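Local coordinates for CG4930 (Drosophila melanogaster, PDB 3ISM), which binds the nuclease EndoG and inhibits it by forming an enzyme–inhibitor complex, at residues C[67-72]-C[89-94]; C[221-226]-C[277-282]; C[151-156]-C[169-174]; C[125-130]-C[161-166]. The protein carries 1 engineered substitution. One frame throughout, in Å; residues are numbered along the deposited sequence. Where two conformers were deposited one is given.

Interaction 1: residues C[67-72]-C[89-94]; sequences RDVIWR and SQLLEE
Ile70 reaches from helix 52-75 onto the backbone of helix 81-102, its CD1 methyl lying 3.7 Å from Leu92 CA. That terminal methyl also meets the CD1 branch of Leu92, at 3.9 Å. Nearer the main chain, Ile70 CG1 packs against Leu91 at an oblique angle, 3.7 Å from its CD2 and 3.8 Å from its CG. The torsions explain the reach: CG1 stands anti to the carbonyl carbon of Ile70 (chi1 -73°), and chi2 of 157° extends CD1 outward to the partner helix. Val69 adds a second, smaller touch, with its CG1 3.8 Å from the same Leu91 CD2 and the two side chains crossing at about a right angle. Leu91 CD2 is thus shared by Val69 and Ile70. All four side chains are buried, and Ile70 contributes the largest share of the interface. With Ile70 cut back to an alanine, Leu91 CD2 would keep Val69 CG1 but would probably lose its Ile70 contact, and a gap would be likely to open beside Leu92.

Farther out, Leu91 touches Tyr36 of helix 32-43, while Leu92 touches Tyr107 of helix 104-120. A hydrogen bond from Arg67 NH1 to Tyr95 OH also joins the two helices. Glu94 OE2 makes a salt bridge with Arg94 of the CG8862 chain. An axis separation of 9.7 Å and a 152° angle between directions identify close antiparallel packing, as in a helical hairpin, in the part of the chain related to the Ku C-terminal domain.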
loop_
_atom_site.group_PDB
_atom_site.type_symbol
_atom_site.label_atom_id
_atom_site.label_comp_id
_atom_site.label_asym_id
_atom_site.label_seq_id
_atom_site.Cartn_x
_atom_site.Cartn_y
_atom_site.Cartn_z
ATOM N N ARG C 67 -25.835 3.864 -33.556
ATOM C CA ARG C 67 -25.667 4.820 -34.658
ATOM C C ARG C 67 -26.746 4.697 -35.738
ATOM O O ARG C 67 -27.191 5.711 -36.288
ATOM C CB ARG C 67 -24.289 4.684 -35.308
ATOM C CG ARG C 67 -23.163 5.131 -34.417
ATOM C CD ARG C 67 -21.838 5.197 -35.161
ATOM N NE ARG C 67 -21.462 3.939 -35.789
ATOM C CZ ARG C 67 -20.702 3.022 -35.201
ATOM N NH1 ARG C 67 -20.259 3.230 -33.967
ATOM N NH2 ARG C 67 -20.395 1.897 -35.844
ATOM N N ASP C 68 -27.133 3.461 -36.051
ATOM C CA ASP C 68 -28.174 3.173 -37.053
ATOM C C ASP C 68 -29.509 3.795 -36.646
ATOM O O ASP C 68 -30.147 4.494 -37.426
ATOM C CB ASP C 68 -28.347 1.662 -37.204
ATOM C CG ASP C 68 -29.507 1.287 -38.125
ATOM O OD1 ASP C 68 -29.599 1.842 -39.247
ATOM O OD2 ASP C 68 -30.329 0.425 -37.734
ATOM N N VAL C 69 -29.905 3.530 -35.405
ATOM C CA VAL C 69 -31.156 4.004 -34.840
ATOM C C VAL C 69 -31.208 5.535 -34.705
ATOM O O VAL C 69 -32.227 6.151 -35.005
ATOM C CB VAL C 69 -31.432 3.279 -33.485
ATOM C CG1 VAL C 69 -32.444 4.015 -32.651
ATOM C CG2 VAL C 69 -31.924 1.874 -33.755
ATOM N N ILE C 70 -30.112 6.145 -34.267
ATOM C CA ILE C 70 -30.042 7.601 -34.184
ATOM C C ILE C 70 -30.285 8.222 -35.569
ATOM O O ILE C 70 -31.025 9.204 -35.705
ATOM C CB ILE C 70 -28.690 8.072 -33.640
ATOM C CG1 ILE C 70 -28.578 7.783 -32.136
ATOM C CG2 ILE C 70 -28.513 9.585 -33.883
ATOM C CD1 ILE C 70 -27.134 7.689 -31.601
ATOM N N TRP C 71 -29.665 7.627 -36.585
ATOM C CA TRP C 71 -29.784 8.097 -37.956
ATOM C C TRP C 71 -31.230 7.982 -38.435
ATOM O O TRP C 71 -31.776 8.918 -39.021
ATOM C CB TRP C 71 -28.846 7.303 -38.879
ATOM C CG TRP C 71 -28.655 7.941 -40.222
ATOM C CD1 TRP C 71 -29.482 7.831 -41.310
ATOM C CD2 TRP C 71 -27.560 8.773 -40.633
ATOM N NE1 TRP C 71 -28.976 8.553 -42.362
ATOM C CE2 TRP C 71 -27.797 9.139 -41.977
ATOM C CE3 TRP C 71 -26.402 9.242 -39.998
ATOM C CZ2 TRP C 71 -26.916 9.950 -42.702
ATOM C CZ3 TRP C 71 -25.529 10.056 -40.717
ATOM C CH2 TRP C 71 -25.790 10.397 -42.055
ATOM N N ARG C 72 -31.849 6.839 -38.166
ATOM C CA ARG C 72 -33.255 6.652 -38.496
ATOM C C ARG C 72 -34.203 7.585 -37.733
ATOM O O ARG C 72 -35.121 8.143 -38.323
ATOM C CB ARG C 72 -33.650 5.180 -38.333
ATOM C CG ARG C 72 -32.968 4.302 -39.378
ATOM C CD ARG C 72 -33.540 2.897 -39.465
ATOM N NE ARG C 72 -33.235 2.089 -38.290
ATOM C CZ ARG C 72 -34.160 1.470 -37.560
ATOM N NH1 ARG C 72 -35.443 1.571 -37.898
ATOM N NH2 ARG C 72 -33.804 0.737 -36.508
ATOM N N SER C 89 -31.505 12.408 -29.478
ATOM C CA SER C 89 -30.684 13.229 -28.586
ATOM C C SER C 89 -30.237 12.441 -27.335
ATOM O O SER C 89 -29.043 12.373 -27.013
ATOM C CB SER C 89 -31.490 14.479 -28.207
ATOM O OG SER C 89 -30.812 15.284 -27.262
ATOM N N GLN C 90 -31.205 11.822 -26.659
ATOM C CA GLN C 90 -30.925 11.018 -25.472
ATOM C C GLN C 90 -30.029 9.812 -25.747
ATOM O O GLN C 90 -29.107 9.549 -24.987
ATOM C CB GLN C 90 -32.228 10.553 -24.827
ATOM C CG GLN C 90 -33.059 11.671 -24.222
ATOM C CD GLN C 90 -34.274 11.156 -23.478
ATOM O OE1 GLN C 90 -34.251 10.057 -22.918
ATOM N NE2 GLN C 90 -35.343 11.957 -23.447
ATOM N N LEU C 91 -30.309 9.074 -26.817
ATOM C CA LEU C 91 -29.456 7.943 -27.223
ATOM C C LEU C 91 -28.054 8.428 -27.617
ATOM O O LEU C 91 -27.056 7.828 -27.207
ATOM C CB LEU C 91 -30.091 7.110 -28.358
ATOM C CG LEU C 91 -29.295 5.882 -28.876
ATOM C CD1 LEU C 91 -28.946 4.933 -27.757
ATOM C CD2 LEU C 91 -30.058 5.137 -29.964
ATOM N N LEU C 92 -27.977 9.522 -28.371
ATOM C CA LEU C 92 -26.681 10.058 -28.787
ATOM C C LEU C 92 -25.806 10.415 -27.585
ATOM O O LEU C 92 -24.628 10.064 -27.544
ATOM C CB LEU C 92 -26.847 11.273 -29.705
ATOM C CG LEU C 92 -25.601 11.894 -30.348
ATOM C CD1 LEU C 92 -24.870 10.861 -31.161
ATOM C CD2 LEU C 92 -26.013 13.063 -31.237
ATOM N N GLU C 93 -26.397 11.108 -26.619
ATOM C CA GLU C 93 -25.713 11.475 -25.391
ATOM C C GLU C 93 -25.193 10.261 -24.601
ATOM O O GLU C 93 -24.030 10.217 -24.222
ATOM C CB GLU C 93 -26.654 12.299 -24.515
ATOM C CG GLU C 93 -25.961 12.971 -23.375
ATOM C CD GLU C 93 -26.563 14.336 -23.048
ATOM O OE1 GLU C 93 -27.772 14.579 -23.339
ATOM O OE2 GLU C 93 -25.804 15.163 -22.501
ATOM N N GLU C 94 -26.065 9.287 -24.351
ATOM C CA GLU C 94 -25.664 8.047 -23.679
ATOM C C GLU C 94 -24.588 7.303 -24.466
ATOM O O GLU C 94 -23.563 6.888 -23.901
ATOM C CB GLU C 94 -26.874 7.135 -23.469
ATOM C CG GLU C 94 -26.594 5.870 -22.659
ATOM C CD GLU C 94 -26.392 6.129 -21.178
ATOM O OE1 GLU C 94 -26.944 7.116 -20.652
ATOM O OE2 GLU C 94 -25.691 5.328 -20.530
#

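Interaction 2: residues C[221-226]-C[277-282]; sequences EYRTLM and LQEYKG
Tyr222 of helix 220-229 brings its phenol OH to 3.8 Å from Tyr280 CA on helix 267-287. The same oxygen lies near the plane of the Tyr280 ring, at its edge, 4.1 Å from CD1. CG of Tyr222 is anti to the backbone N (chi1 165°), which sends the ring across the gap, and the two tyrosine side chains cross nearly perpendicularly. Their polar ends have other mates: Tyr222 OH is hydrogen-bonded to Asp283 OD2, one turn beyond Glu279, and Tyr280 OH to Arg253 NH1. Ile248 and Ala252 of helix 238-261 also pack on Tyr222.

Arg223 comes next. Its chain, extended from CG to NE, brings NH2 to 3.7 Å from Glu279 CG. Arg223 NH2 stays 4.6 Å from Glu279 OE2, a spacing left doubtful because the Glu279 side chain occupies two positions.

The segment axes run 11.2 Å apart at 29°, a wide, roughly parallel approach spanned by long side chains. Chemically, the contact combines tyrosine packing with a loose pairing of opposite charges beyond salt-bridge range, whose attraction is likely to be modest.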
loop_
_atom_site.group_PDB
_atom_site.type_symbol
_atom_site.label_atom_id
_atom_site.label_comp_id
_atom_site.label_asym_id
_atom_site.label_seq_id
_atom_site.Cartn_x
_atom_site.Cartn_y
_atom_site.Cartn_z
ATOM N N GLU C 221 12.035 15.874 38.397
ATOM C CA GLU C 221 13.472 15.974 38.170
ATOM C C GLU C 221 13.907 14.829 37.254
ATOM O O GLU C 221 14.751 15.011 36.374
ATOM C CB GLU C 221 14.210 15.904 39.511
ATOM C CG GLU C 221 15.706 16.198 39.452
ATOM C CD GLU C 221 16.332 16.305 40.836
ATOM O OE1 GLU C 221 17.282 15.542 41.123
ATOM O OE2 GLU C 221 15.866 17.144 41.640
ATOM N N TYR C 222 13.313 13.657 37.474
ATOM C CA TYR C 222 13.499 12.484 36.622
ATOM C C TYR C 222 12.860 12.719 35.258
ATOM O O TYR C 222 13.441 12.374 34.227
ATOM C CB TYR C 222 12.890 11.243 37.302
ATOM C CG TYR C 222 12.678 10.024 36.415
ATOM C CD1 TYR C 222 13.618 8.992 36.375
ATOM C CD2 TYR C 222 11.523 9.885 35.645
ATOM C CE1 TYR C 222 13.420 7.868 35.570
ATOM C CE2 TYR C 222 11.323 8.771 34.835
ATOM C CZ TYR C 222 12.269 7.768 34.804
ATOM O OH TYR C 222 12.062 6.667 34.005
ATOM N N ARG C 223 11.660 13.300 35.275
ATOM C CA ARG C 223 10.886 13.564 34.066
ATOM C C ARG C 223 11.592 14.525 33.121
ATOM O O ARG C 223 11.752 14.226 31.938
ATOM C CB ARG C 223 9.506 14.124 34.415
ATOM C CG ARG C 223 8.484 13.086 34.828
ATOM C CD ARG C 223 7.080 13.575 34.515
ATOM N NE ARG C 223 6.058 12.646 34.982
ATOM C CZ ARG C 223 5.263 12.871 36.024
ATOM N NH1 ARG C 223 5.365 14.001 36.711
ATOM N NH2 ARG C 223 4.362 11.965 36.374
ATOM N N THR C 224 12.011 15.673 33.654
ATOM C CA THR C 224 12.668 16.711 32.860
ATOM C C THR C 224 13.967 16.189 32.248
ATOM O O THR C 224 14.272 16.480 31.091
ATOM C CB THR C 224 12.935 17.987 33.694
ATOM O OG1 THR C 224 11.775 18.297 34.476
ATOM C CG2 THR C 224 13.254 19.176 32.789
ATOM N N LEU C 225 14.708 15.396 33.025
ATOM C CA LEU C 225 15.938 14.762 32.550
ATOM C C LEU C 225 15.657 13.761 31.428
ATOM O O LEU C 225 16.449 13.625 30.492
ATOM C CB LEU C 225 16.665 14.070 33.707
ATOM C CG LEU C 225 18.130 13.671 33.495
ATOM C CD1 LEU C 225 19.028 14.898 33.386
ATOM C CD2 LEU C 225 18.605 12.767 34.620
ATOM N N MET C 226 14.525 13.068 31.533
ATOM C CA MET C 226 14.082 12.132 30.506
ATOM C C MET C 226 13.583 12.887 29.273
ATOM O O MET C 226 13.700 12.401 28.149
ATOM C CB MET C 226 12.976 11.224 31.054
ATOM C CG MET C 226 12.798 9.899 30.311
ATOM S SD MET C 226 14.095 8.699 30.690
ATOM C CE MET C 226 13.464 7.257 29.836
ATOM N N LEU C 277 8.894 5.637 41.715
ATOM C CA LEU C 277 8.907 4.205 41.427
ATOM C C LEU C 277 7.815 3.783 40.452
ATOM O O LEU C 277 8.008 2.848 39.675
ATOM C CB LEU C 277 8.795 3.397 42.724
ATOM C CG LEU C 277 9.041 1.880 42.703
ATOM C CD1 LEU C 277 10.377 1.509 42.051
ATOM C CD2 LEU C 277 8.949 1.310 44.119
ATOM N N GLN C 278 6.678 4.476 40.491
ATOM C CA GLN C 278 5.581 4.197 39.567
ATOM C C GLN C 278 5.912 4.655 38.142
ATOM O O GLN C 278 5.612 3.947 37.172
ATOM C CB GLN C 278 4.271 4.824 40.054
ATOM C CG GLN C 278 3.030 4.296 39.326
ATOM C CD GLN C 278 1.726 4.832 39.886
ATOM O OE1 GLN C 278 1.676 5.925 40.454
ATOM N NE2 GLN C 278 0.653 4.062 39.717
ATOM N N GLU C 279 6.545 5.822 38.025
ATOM C CA GLU C 279 6.911 6.318 36.708
ATOM C C GLU C 279 8.162 5.648 36.140
ATOM O O GLU C 279 8.226 5.376 34.935
ATOM C CB GLU C 279 6.988 7.847 36.676
ATOM C CG GLU C 279 5.625 8.539 36.867
ATOM C CD GLU C 279 4.445 7.747 36.306
ATOM O OE1 GLU C 279 4.475 7.363 35.112
ATOM O OE2 GLU C 279 3.479 7.518 37.066
ATOM N N TYR C 280 9.132 5.341 36.998
ATOM C CA TYR C 280 10.288 4.572 36.564
ATOM C C TYR C 280 9.848 3.181 36.082
ATOM O O TYR C 280 10.317 2.717 35.042
ATOM C CB TYR C 280 11.361 4.497 37.652
ATOM C CG TYR C 280 12.403 3.431 37.413
ATOM C CD1 TYR C 280 13.129 3.378 36.219
ATOM C CD2 TYR C 280 12.669 2.476 38.381
ATOM C CE1 TYR C 280 14.069 2.382 36.001
ATOM C CE2 TYR C 280 13.618 1.491 38.176
ATOM C CZ TYR C 280 14.311 1.447 36.989
ATOM O OH TYR C 280 15.246 0.459 36.800
ATOM N N LYS C 281 8.922 2.542 36.798
ATOM C CA LYS C 281 8.372 1.256 36.343
ATOM C C LYS C 281 7.715 1.368 34.958
ATOM O O LYS C 281 7.984 0.551 34.071
ATOM C CB LYS C 281 7.398 0.624 37.365
ATOM C CG LYS C 281 6.831 -0.720 36.877
ATOM C CD LYS C 281 5.851 -1.383 37.825
ATOM C CE LYS C 281 5.135 -2.525 37.111
ATOM N NZ LYS C 281 4.428 -3.441 38.058
ATOM N N GLY C 282 6.877 2.390 34.775
ATOM C CA GLY C 282 6.212 2.617 33.494
ATOM C C GLY C 282 7.174 2.716 32.324
ATOM O O GLY C 282 6.965 2.084 31.280
#

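Interaction 3: residues C[151-156]-C[169-174]; sequences DTPPLE and ASLKVR
Leu171 lays its side chain against Pro153 and Leu155, which flank an inverse gamma turn centred on Pro154. The turn's evidence is the weak bond from Leu155 N to Pro153 O, 3.0 Å long, which brings the residues before and after Pro154 to the same side chain of helix 168-173.

Starting at CB, Leu171 turns CG anti to its own carbonyl carbon (chi1 -72°); Leu171 CB is still 5.4 Å from Pro153 CG. At CG the chain forks, still 4.6 Å from Pro153 CG. The CD2 branch makes no close approach to Pro153, whereas CD1 carries the contact, meeting CB and CG of Pro153 at 3.6 Å each. Leu155 arrives from another direction, its side chain sliding past that of Leu171 in the opposite sense.

This surface contact ties a loop to a short helix late in the modelled N-terminal half. Around it, Pro153 also touches Trp140 and Leu155 touches Phe167, while Asp151 forms a salt bridge with Arg70 of the CG8862 chain.

Seen from Leu171 CD1, the directions to Pro153 CG and to Leu155 CD1, the latter 3.8 Å away, lie about 100° apart.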
loop_
_atom_site.group_PDB
_atom_site.type_symbol
_atom_site.label_atom_id
_atom_site.label_comp_id
_atom_site.label_asym_id
_atom_site.label_seq_id
_atom_site.Cartn_x
_atom_site.Cartn_y
_atom_site.Cartn_z
ATOM N N ASP C 151 -3.199 17.160 -27.836
ATOM C CA ASP C 151 -4.051 16.806 -28.983
ATOM C C ASP C 151 -4.819 18.024 -29.476
ATOM O O ASP C 151 -5.080 18.945 -28.711
ATOM C CB ASP C 151 -5.027 15.682 -28.612
ATOM C CG ASP C 151 -4.310 14.368 -28.315
ATOM O OD1 ASP C 151 -3.287 14.076 -28.991
ATOM O OD2 ASP C 151 -4.750 13.643 -27.399
ATOM N N THR C 152 -5.172 18.029 -30.755
ATOM C CA THR C 152 -5.911 19.139 -31.349
ATOM C C THR C 152 -7.396 19.095 -30.963
ATOM O O THR C 152 -8.079 18.110 -31.237
ATOM C CB THR C 152 -5.756 19.122 -32.881
ATOM O OG1 THR C 152 -4.370 19.281 -33.213
ATOM C CG2 THR C 152 -6.577 20.242 -33.543
ATOM N N PRO C 153 -7.890 20.146 -30.283
ATOM C CA PRO C 153 -9.319 20.208 -29.934
ATOM C C PRO C 153 -10.197 20.321 -31.184
ATOM O O PRO C 153 -9.763 20.925 -32.167
ATOM C CB PRO C 153 -9.429 21.474 -29.086
ATOM C CG PRO C 153 -8.191 22.274 -29.385
ATOM C CD PRO C 153 -7.128 21.305 -29.773
ATOM N N PRO C 154 -11.405 19.724 -31.158
ATOM C CA PRO C 154 -12.294 19.666 -32.323
ATOM C C PRO C 154 -13.140 20.932 -32.471
ATOM O O PRO C 154 -14.362 20.869 -32.521
ATOM C CB PRO C 154 -13.168 18.457 -32.018
ATOM C CG PRO C 154 -13.251 18.432 -30.535
ATOM C CD PRO C 154 -12.002 19.042 -29.995
ATOM N N LEU C 155 -12.463 22.067 -32.553
ATOM C CA LEU C 155 -13.083 23.380 -32.611
ATOM C C LEU C 155 -13.819 23.584 -33.922
ATOM O O LEU C 155 -14.914 24.155 -33.966
ATOM C CB LEU C 155 -11.980 24.429 -32.525
ATOM C CG LEU C 155 -12.390 25.847 -32.149
ATOM C CD1 LEU C 155 -12.305 26.003 -30.627
ATOM C CD2 LEU C 155 -11.473 26.846 -32.842
ATOM N N GLU C 156 -13.193 23.094 -34.988
ATOM C CA GLU C 156 -13.604 23.274 -36.375
ATOM C C GLU C 156 -14.909 22.542 -36.693
ATOM O O GLU C 156 -15.676 22.943 -37.572
ATOM C CB GLU C 156 -12.472 22.768 -37.289
ATOM C CG GLU C 156 -11.087 23.422 -37.044
ATOM C CD GLU C 156 -10.345 22.937 -35.776
ATOM O OE1 GLU C 156 -10.785 21.976 -35.102
ATOM O OE2 GLU C 156 -9.303 23.536 -35.448
ATOM N N ALA C 169 -14.026 29.919 -26.293
ATOM C CA ALA C 169 -13.495 31.010 -25.462
ATOM C C ALA C 169 -12.492 30.512 -24.428
ATOM O O ALA C 169 -11.475 31.167 -24.198
ATOM C CB ALA C 169 -14.622 31.780 -24.787
ATOM N N SER C 170 -12.780 29.348 -23.833
ATOM C CA SER C 170 -11.892 28.708 -22.852
ATOM C C SER C 170 -10.520 28.361 -23.425
ATOM O O SER C 170 -9.512 28.538 -22.745
ATOM C CB SER C 170 -12.533 27.454 -22.231
ATOM O OG SER C 170 -12.457 26.310 -23.088
ATOM N N LEU C 171 -10.480 27.887 -24.667
ATOM C CA LEU C 171 -9.207 27.531 -25.308
ATOM C C LEU C 171 -8.298 28.713 -25.612
ATOM O O LEU C 171 -7.074 28.587 -25.510
ATOM C CB LEU C 171 -9.436 26.739 -26.585
ATOM C CG LEU C 171 -9.918 25.314 -26.360
ATOM C CD1 LEU C 171 -10.182 24.690 -27.705
ATOM C CD2 LEU C 171 -8.894 24.509 -25.538
ATOM N N LYS C 172 -8.889 29.846 -26.001
ATOM C CA LYS C 172 -8.105 31.055 -26.269
ATOM C C LYS C 172 -7.397 31.522 -25.004
ATOM O O LYS C 172 -6.242 31.940 -25.060
ATOM C CB LYS C 172 -8.968 32.178 -26.865
ATOM C CG LYS C 172 -9.431 31.904 -28.287
ATOM C CD LYS C 172 -10.469 32.907 -28.762
ATOM C CE LYS C 172 -11.327 32.303 -29.872
ATOM N NZ LYS C 172 -12.134 33.317 -30.604
ATOM N N VAL C 173 -8.082 31.413 -23.865
ATOM C CA VAL C 173 -7.510 31.806 -22.574
ATOM C C VAL C 173 -6.450 30.806 -22.078
ATOM O O VAL C 173 -5.462 31.214 -21.472
ATOM C CB VAL C 173 -8.610 32.106 -21.501
ATOM C CG1 VAL C 173 -8.000 32.642 -20.213
ATOM C CG2 VAL C 173 -9.605 33.130 -22.030
ATOM N N ARG C 174 -6.627 29.515 -22.358
ATOM C CA ARG C 174 -5.633 28.510 -21.941
ATOM C C ARG C 174 -4.288 28.694 -22.660
ATOM O O ARG C 174 -4.216 28.678 -23.893
ATOM C CB ARG C 174 -6.133 27.064 -22.134
ATOM C CG ARG C 174 -7.511 26.716 -21.533
ATOM C CD ARG C 174 -7.662 27.043 -20.044
ATOM N NE ARG C 174 -9.048 27.399 -19.714
ATOM C CZ ARG C 174 -9.431 28.563 -19.185
ATOM N NH1 ARG C 174 -8.532 29.497 -18.890
ATOM N NH2 ARG C 174 -10.716 28.789 -18.934
#

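Interaction 4: residues C[125-130]-C[161-166]; sequences DFWRDV and AGCTAP
Ala161 and Cys163 meet helix 124-132 from a loop whose backbone turns through positive phi at Ala161 and Gly162, with CA atoms 8.5 Å apart for Trp127 and Ala161 and 7.2 Å for Arg128 and Cys163. The turn sets the two small side chains on opposite sides of the indole plane of Trp127. From one side Ala161 CB lies 3.8 Å from Trp127 CD1. From the other, Cys163 SG approaches obliquely, 3.6 Å from Trp127 NE1. Its line to the centroid of the five-membered ring, 4.4 Å long, leans 49° from the ring normal: a Cys sulfur-aromatic contact.

The indole N-H finds its polar partner in the loop, just before Ala161: NE1 is hydrogen-bonded to the carbonyl oxygen of His160. Arg128 adds its aliphatic part to the sulfur's surroundings, CG being 3.5 Å from Cys163 SG. Beyond CG the Arg128 chain bends at chi3, and NH2 forms a salt bridge with Asp125 OD1, 2.9 Å long but weak as a hydrogen bond by its angle. Replacing Trp127 with an alanine would probably leave Ala161 CB and Cys163 SG without the indole atoms CD1 and NE1 they rest on, and the His160 carbonyl without its donor.

Trp127 also packs on Arg115, Val118 and Leu119 of helix 104-120, while Phe126 touches Val118 there and reaches Thr85 on helix 81-102. Helix 124-132 is thereby placed between the loop and two longer helices.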
loop_
_atom_site.group_PDB
_atom_site.type_symbol
_atom_site.label_atom_id
_atom_site.label_comp_id
_atom_site.label_asym_id
_atom_site.label_seq_id
_atom_site.Cartn_x
_atom_site.Cartn_y
_atom_site.Cartn_z
ATOM N N ASP C 125 -32.078 23.756 -35.576
ATOM C CA ASP C 125 -32.371 23.719 -34.141
ATOM C C ASP C 125 -31.633 22.554 -33.494
ATOM O O ASP C 125 -30.952 22.737 -32.485
ATOM C CB ASP C 125 -33.874 23.634 -33.858
ATOM C CG ASP C 125 -34.605 24.930 -34.179
ATOM O OD1 ASP C 125 -33.971 26.010 -34.173
ATOM O OD2 ASP C 125 -35.825 24.868 -34.444
ATOM N N PHE C 126 -31.741 21.368 -34.090
ATOM C CA PHE C 126 -30.980 20.196 -33.620
ATOM C C PHE C 126 -29.460 20.460 -33.637
ATOM O O PHE C 126 -28.756 20.057 -32.714
ATOM C CB PHE C 126 -31.329 18.946 -34.436
ATOM C CG PHE C 126 -30.656 17.683 -33.946
ATOM C CD1 PHE C 126 -31.164 16.982 -32.857
ATOM C CD2 PHE C 126 -29.524 17.183 -34.589
ATOM C CE1 PHE C 126 -30.549 15.813 -32.408
ATOM C CE2 PHE C 126 -28.909 16.013 -34.143
ATOM C CZ PHE C 126 -29.416 15.336 -33.048
ATOM N N TRP C 127 -28.969 21.144 -34.668
ATOM C CA TRP C 127 -27.549 21.490 -34.742
ATOM C C TRP C 127 -27.180 22.404 -33.578
ATOM O O TRP C 127 -26.280 22.087 -32.825
ATOM C CB TRP C 127 -27.183 22.109 -36.100
ATOM C CG TRP C 127 -25.798 22.720 -36.196
ATOM C CD1 TRP C 127 -25.505 24.028 -36.468
ATOM C CD2 TRP C 127 -24.532 22.062 -36.009
ATOM N NE1 TRP C 127 -24.144 24.228 -36.470
ATOM C CE2 TRP C 127 -23.523 23.036 -36.198
ATOM C CE3 TRP C 127 -24.151 20.745 -35.706
ATOM C CZ2 TRP C 127 -22.164 22.735 -36.094
ATOM C CZ3 TRP C 127 -22.799 20.449 -35.594
ATOM C CH2 TRP C 127 -21.821 21.436 -35.795
ATOM N N ARG C 128 -27.931 23.487 -33.402
ATOM C CA ARG C 128 -27.665 24.471 -32.355
ATOM C C ARG C 128 -27.937 23.978 -30.931
ATOM O O ARG C 128 -27.098 24.153 -30.044
ATOM C CB ARG C 128 -28.443 25.762 -32.617
ATOM C CG ARG C 128 -27.931 26.558 -33.807
ATOM C CD ARG C 128 -28.581 27.932 -33.907
ATOM N NE ARG C 128 -30.030 27.818 -34.079
ATOM C CZ ARG C 128 -30.666 27.992 -35.234
ATOM N NH1 ARG C 128 -29.990 28.312 -36.338
ATOM N NH2 ARG C 128 -31.985 27.854 -35.280
ATOM N N ASP C 129 -29.098 23.360 -30.718
ATOM C CA ASP C 129 -29.570 23.040 -29.364
ATOM C C ASP C 129 -29.019 21.721 -28.849
ATOM O O ASP C 129 -28.834 21.547 -27.647
ATOM C CB ASP C 129 -31.104 22.999 -29.314
ATOM C CG ASP C 129 -31.748 24.306 -29.758
ATOM O OD1 ASP C 129 -31.124 25.375 -29.578
ATOM O OD2 ASP C 129 -32.887 24.258 -30.286
ATOM N N VAL C 130 -28.775 20.787 -29.757
ATOM C CA VAL C 130 -28.299 19.476 -29.366
ATOM C C VAL C 130 -26.802 19.288 -29.637
ATOM O O VAL C 130 -26.015 19.216 -28.680
ATOM C CB VAL C 130 -29.153 18.326 -29.971
ATOM C CG1 VAL C 130 -28.630 16.993 -29.517
ATOM C CG2 VAL C 130 -30.629 18.475 -29.553
ATOM N N ALA C 161 -22.854 27.058 -39.695
ATOM C CA ALA C 161 -24.192 27.653 -39.545
ATOM C C ALA C 161 -24.251 28.765 -38.489
ATOM O O ALA C 161 -25.203 28.863 -37.717
ATOM C CB ALA C 161 -25.250 26.565 -39.273
ATOM N N GLY C 162 -23.220 29.599 -38.466
ATOM C CA GLY C 162 -23.119 30.670 -37.479
ATOM C C GLY C 162 -22.773 30.243 -36.055
ATOM O O GLY C 162 -22.760 31.077 -35.158
ATOM N N CYS C 163 -22.485 28.963 -35.837
ATOM C CA CYS C 163 -22.131 28.474 -34.492
ATOM C C CYS C 163 -20.636 28.398 -34.257
ATOM O O CYS C 163 -19.857 28.376 -35.194
ATOM C CB CYS C 163 -22.708 27.083 -34.252
ATOM S SG CYS C 163 -24.492 27.034 -34.179
ATOM N N THR C 164 -20.245 28.353 -32.987
ATOM C CA THR C 164 -18.872 28.067 -32.603
ATOM C C THR C 164 -18.905 27.073 -31.434
ATOM O O THR C 164 -19.959 26.857 -30.822
ATOM C CB THR C 164 -18.076 29.348 -32.212
ATOM O OG1 THR C 164 -18.763 30.041 -31.167
ATOM C CG2 THR C 164 -17.892 30.299 -33.403
ATOM N N ALA C 165 -17.774 26.438 -31.156
ATOM C CA ALA C 165 -17.683 25.520 -30.029
ATOM C C ALA C 165 -17.948 26.286 -28.727
ATOM O O ALA C 165 -17.413 27.380 -28.547
ATOM C CB ALA C 165 -16.307 24.880 -30.001
ATOM N N PRO C 166 -18.804 25.739 -27.835
ATOM C CA PRO C 166 -19.064 26.392 -26.540
ATOM C C PRO C 166 -17.791 26.557 -25.712
ATOM O O PRO C 166 -17.705 27.479 -24.900
ATOM C CB PRO C 166 -20.007 25.420 -25.831
ATOM C CG PRO C 166 -20.613 24.632 -26.916
ATOM C CD PRO C 166 -19.574 24.492 -27.972
#

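Interactions 1, 3 and 4 belong to one end of an elongated chain, and interaction 2 to the other, its centre about 78 Å from that of interaction 1. Interactions 1 and 4, with centres about 17 Å apart, touch where Ser89 OG lies 3.6 Å from Val130 CG1. Interactions 3 and 4, about 16 Å between centres, alternate along the chain, and Leu155 CD1 comes 4.2 Å from Ala165 CB, so the same loop region serves both. Interactions 1 and 3 do not touch, their nearest atoms being about 14 Å apart. Their segments nevertheless each make a salt bridge with CG8862; no other protein chain touches the segments of interactions 2 and 4.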